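Local coordinates for protein demethyldecarbamoylnovobiocin O-methyltransferase (Streptomyces caeruleus, PDB 2WK1) that transfers a methyl group from S-adenosyl-L-methionine to the 4-hydroxyl of the noviose sugar, the penultimate step of novobiocin biosynthesis, at residues G108-T113 / I122-I127. Sequence-based numbering, arbitrary orientation.
With SAH (S-adenosyl-L-homocysteine), chain B.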
ATOM      1  N   GLY A 108       9.842 -10.927  24.732  1.00 13.48           N
ATOM      2  CA  GLY A 108      10.970 -10.363  24.027  1.00 12.62           C
ATOM      3  C   GLY A 108      10.636  -9.354  22.946  1.00 11.89           C
ATOM      4  O   GLY A 108       9.495  -9.243  22.476  1.00 12.41           O
ATOM      5  N   ASP A 109      11.688  -8.632  22.564  1.00 11.25           N
ATOM      6  CA  ASP A 109      11.614  -7.688  21.475  1.00 10.74           C
ATOM      7  C   ASP A 109      11.786  -8.405  20.133  1.00 10.33           C
ATOM      8  O   ASP A 109      12.001  -9.629  20.054  1.00 11.28           O
ATOM      9  CB  ASP A 109      12.649  -6.603  21.678  1.00 10.89           C
ATOM     10  CG  ASP A 109      12.302  -5.651  22.824  1.00 12.80           C
ATOM     11  OD1 ASP A 109      11.099  -5.560  23.216  1.00 13.82           O
ATOM     12  OD2 ASP A 109      13.260  -4.987  23.301  1.00 16.45           O
ATOM     13  N   LEU A 110      11.652  -7.630  19.059  1.00  9.48           N
ATOM     14  CA  LEU A 110      11.800  -8.129  17.708  1.00  9.57           C
ATOM     15  C   LEU A 110      13.007  -7.405  17.102  1.00 10.09           C
ATOM     16  O   LEU A 110      13.182  -6.210  17.357  1.00 10.75           O
ATOM     17  CB  LEU A 110      10.546  -7.798  16.891  1.00 10.13           C
ATOM     18  CG  LEU A 110       9.202  -8.218  17.484  1.00 11.19           C
ATOM     19  CD1 LEU A 110       8.069  -7.788  16.563  1.00 13.12           C
ATOM     20  CD2 LEU A 110       9.163  -9.700  17.779  1.00 12.69           C
ATOM     21  N   VAL A 111      13.829  -8.087  16.316  1.00 10.02           N
ATOM     22  CA  VAL A 111      14.962  -7.445  15.667  1.00 10.36           C
ATOM     23  C   VAL A 111      15.186  -7.964  14.279  1.00  9.40           C
ATOM     24  O   VAL A 111      14.998  -9.155  14.037  1.00 10.24           O
ATOM     25  CB  VAL A 111      16.240  -7.607  16.513  1.00 10.79           C
ATOM     26  CG1 VAL A 111      16.635  -9.057  16.667  1.00 11.74           C
ATOM     27  CG2 VAL A 111      17.399  -6.774  15.931  1.00 11.89           C
ATOM     28  N   GLU A 112      15.592  -7.085  13.373  1.00 10.10           N
ATOM     29  CA  GLU A 112      16.168  -7.473  12.109  1.00 10.72           C
ATOM     30  C   GLU A 112      17.565  -6.923  12.000  1.00  9.65           C
ATOM     31  O   GLU A 112      17.794  -5.733  12.260  1.00 10.27           O
ATOM     32  CB  GLU A 112      15.362  -6.974  10.919  1.00 12.11           C
ATOM     33  CG  GLU A 112      15.849  -7.690   9.648  1.00 15.96           C
ATOM     34  CD  GLU A 112      15.114  -7.321   8.376  1.00 18.98           C
ATOM     35  OE1 GLU A 112      14.813  -6.131   8.238  1.00 21.27           O
ATOM     36  OE2 GLU A 112      14.861  -8.225   7.517  1.00 18.97           O
ATOM     37  N   THR A 113      18.506  -7.801  11.682  1.00  9.88           N
ATOM     38  CA  THR A 113      19.877  -7.442  11.402  1.00 10.16           C
ATOM     39  C   THR A 113      20.098  -7.438   9.902  1.00  9.77           C
ATOM     40  O   THR A 113      20.246  -8.484   9.289  1.00 11.62           O
ATOM     41  CB  THR A 113      20.892  -8.346  12.144  1.00 10.55           C
ATOM     42  OG1 THR A 113      20.663  -9.716  11.821  1.00 13.40           O
ATOM     43  CG2 THR A 113      20.779  -8.179  13.625  1.00 12.57           C
ATOM     44  N   ILE A 122       9.276  -2.561   9.218  1.00  9.20           N
ATOM     45  CA  ILE A 122       7.986  -1.884   9.193  1.00  9.14           C
ATOM     46  C   ILE A 122       6.890  -2.896   9.413  1.00  9.21           C
ATOM     47  O   ILE A 122       5.967  -2.634  10.175  1.00  9.32           O
ATOM     48  CB  ILE A 122       7.816  -1.091   7.874  1.00  9.11           C
ATOM     49  CG1 ILE A 122       8.814   0.068   7.818  1.00  9.94           C
ATOM     50  CG2 ILE A 122       6.380  -0.583   7.705  1.00 10.59           C
ATOM     51  CD1 ILE A 122       8.973   0.701   6.437  1.00 11.72           C
ATOM     52  N   LEU A 123       6.949  -4.047   8.745  1.00  9.37           N
ATOM     53  CA  LEU A 123       5.963  -5.078   9.015  1.00  8.85           C
ATOM     54  C   LEU A 123       5.931  -5.489  10.482  1.00  8.86           C
ATOM     55  O   LEU A 123       4.852  -5.605  11.073  1.00  9.51           O
ATOM     56  CB  LEU A 123       6.181  -6.311   8.114  1.00  9.19           C
ATOM     57  CG  LEU A 123       5.146  -7.445   8.343  1.00  9.63           C
ATOM     58  CD1 LEU A 123       3.739  -7.029   8.035  1.00 11.48           C
ATOM     59  CD2 LEU A 123       5.509  -8.712   7.561  1.00 11.06           C
ATOM     60  N   MET A 124       7.096  -5.729  11.068  1.00  9.17           N
ATOM     61  CA  MET A 124       7.133  -6.100  12.487  1.00  9.60           C
ATOM     62  C   MET A 124       6.414  -5.063  13.341  1.00  9.13           C
ATOM     63  O   MET A 124       5.629  -5.406  14.220  1.00  9.71           O
ATOM     64  CB  MET A 124       8.573  -6.260  12.936  1.00 10.30           C
ATOM     65  CG  MET A 124       9.277  -7.438  12.313  1.00 12.19           C
ATOM     66  SD  MET A 124      11.011  -7.526  12.955  1.00 16.84           S
ATOM     67  CE  MET A 124      11.580  -9.014  12.102  1.00 19.27           C
ATOM     68  N   ARG A 125       6.691  -3.778  13.110  1.00  9.05           N
ATOM     69  CA  ARG A 125       6.021  -2.756  13.886  1.00  9.67           C
ATOM     70  C   ARG A 125       4.525  -2.724  13.609  1.00  9.73           C
ATOM     71  O   ARG A 125       3.730  -2.520  14.521  1.00  9.98           O
ATOM     72  CB  ARG A 125       6.638  -1.377  13.621  1.00 10.00           C
ATOM     73  CG  ARG A 125       5.982  -0.226  14.369  1.00 10.93           C
ATOM     74  CD  ARG A 125       6.148  -0.323  15.854  1.00 11.45           C
ATOM     75  NE  ARG A 125       5.325   0.607  16.641  1.00 12.34           N
ATOM     76  CZ  ARG A 125       4.149   0.307  17.173  1.00 11.79           C
ATOM     77  NH1 ARG A 125       3.594  -0.856  16.952  1.00 12.89           N
ATOM     78  NH2 ARG A 125       3.549   1.161  17.985  1.00 15.61           N
ATOM     79  N   GLY A 126       4.141  -2.933  12.356  1.00  9.34           N
ATOM     80  CA  GLY A 126       2.723  -2.992  12.008  1.00  9.88           C
ATOM     81  C   GLY A 126       1.976  -4.131  12.660  1.00 10.09           C
ATOM     82  O   GLY A 126       0.829  -3.960  13.033  1.00 10.49           O
ATOM     83  N   ILE A 127       2.610  -5.291  12.803  1.00 10.09           N
ATOM     84  CA  ILE A 127       1.961  -6.422  13.455  1.00  9.78           C
ATOM     85  C   ILE A 127       1.713  -6.062  14.920  1.00 10.05           C
ATOM     86  O   ILE A 127       0.641  -6.326  15.460  1.00 10.96           O
ATOM     87  CB  ILE A 127       2.796  -7.694  13.322  1.00  9.82           C
ATOM     88  CG1 ILE A 127       2.971  -8.120  11.859  1.00 10.48           C
ATOM     89  CG2 ILE A 127       2.143  -8.810  14.125  1.00 11.73           C
ATOM     90  CD1 ILE A 127       4.181  -9.038  11.645  1.00 11.35           C
TER
HETATM   91  N   SAH B 301      15.929  -7.354   5.171  1.00 13.37           N
HETATM   92  CA  SAH B 301      16.006  -6.399   4.012  1.00 12.08           C
HETATM   93  CB  SAH B 301      17.177  -6.773   3.101  1.00 12.83           C
HETATM   94  CG  SAH B 301      18.540  -6.627   3.762  1.00 12.65           C
HETATM   95  SD  SAH B 301      19.830  -6.307   2.550  1.00 13.50           S
HETATM   96  C   SAH B 301      14.676  -6.301   3.319  1.00 12.60           C
HETATM   97  O   SAH B 301      14.615  -5.912   2.146  1.00 12.66           O
HETATM   98  OXT SAH B 301      13.656  -6.516   3.960  1.00 13.28           O
HETATM   99  C5' SAH B 301      21.315  -6.537   3.546  1.00 12.31           C
HETATM  100  C4' SAH B 301      21.495  -5.426   4.604  1.00 11.69           C
HETATM  101  O4' SAH B 301      22.492  -5.868   5.558  1.00 11.41           O
HETATM  102  C3' SAH B 301      21.943  -4.073   4.053  1.00 12.46           C
HETATM  103  O3' SAH B 301      21.052  -3.011   4.439  1.00 13.07           O
HETATM  104  C2' SAH B 301      23.354  -3.904   4.659  1.00 11.81           C
HETATM  105  O2' SAH B 301      23.732  -2.557   4.947  1.00 13.24           O
HETATM  106  C1' SAH B 301      23.282  -4.738   5.943  1.00 10.43           C
HETATM  107  N9  SAH B 301      24.535  -5.307   6.446  1.00 10.57           N
HETATM  108  C8  SAH B 301      25.120  -6.441   5.981  1.00 12.23           C
HETATM  109  N7  SAH B 301      26.191  -6.772   6.743  1.00 12.06           N
HETATM  110  C5  SAH B 301      26.268  -5.841   7.726  1.00 10.80           C
HETATM  111  C6  SAH B 301      27.111  -5.634   8.877  1.00 11.01           C
HETATM  112  N6  SAH B 301      28.114  -6.460   9.123  1.00 12.27           N
HETATM  113  N1  SAH B 301      26.847  -4.592   9.673  1.00 11.08           N
HETATM  114  C2  SAH B 301      25.804  -3.772   9.455  1.00 10.84           C
HETATM  115  N3  SAH B 301      24.970  -3.883   8.415  1.00 10.66           N
HETATM  116  C4  SAH B 301      25.164  -4.912   7.563  1.00 10.29           C
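Leu-110 and Met-124 lie at the nearest backbone point between strand 109-113 and helix segment 122-127, whose axes pass 9.4 Å apart and run almost antiparallel, at 168°. On the helix side the contact is essentially all Met-124. With its CG anti to the carbonyl carbon (chi1 -68°) and the chain fully extended beyond, it reaches out from the helix to the strand. Leu-110 lies slantwise over the methionine chain: its methyl CD1 sits 4.0 Å from Met-124 CB, at the root, while its CB lies 4.0 Å from the sulfur SD of Met-124. The terminal methyl CE of Met-124 then ends 3.9 Å from the backbone O of Val-111 and 4.5 Å from Glu-112 CB, beside the stem of a cofactor-binding residue. No hydrogen bond joins the segments; they meet by buried van der Waals packing, with the methyl CE resting against a backbone carbonyl oxygen.

Two residues further along the strand from Leu-110, Glu-112 also points to the helix side, but its extended chain carries the carboxylate to the cofactor product, where OE2 lies 2.7 Å from the amino N of S-adenosyl-L-homocysteine. The same oxygen forms a salt bridge with Arg-214, which probably favours the charged carboxylate.

Strand 109-113, helix 119-130 and strand 138-142 form a beta-alpha-beta unit of the Rossmann-like methyltransferase sheet. Strand 109-113 runs between parallel strands 138-142 and 210-215, and helix 87-103 packs Ile-94 on Met-124 and Val-98 on Leu-110.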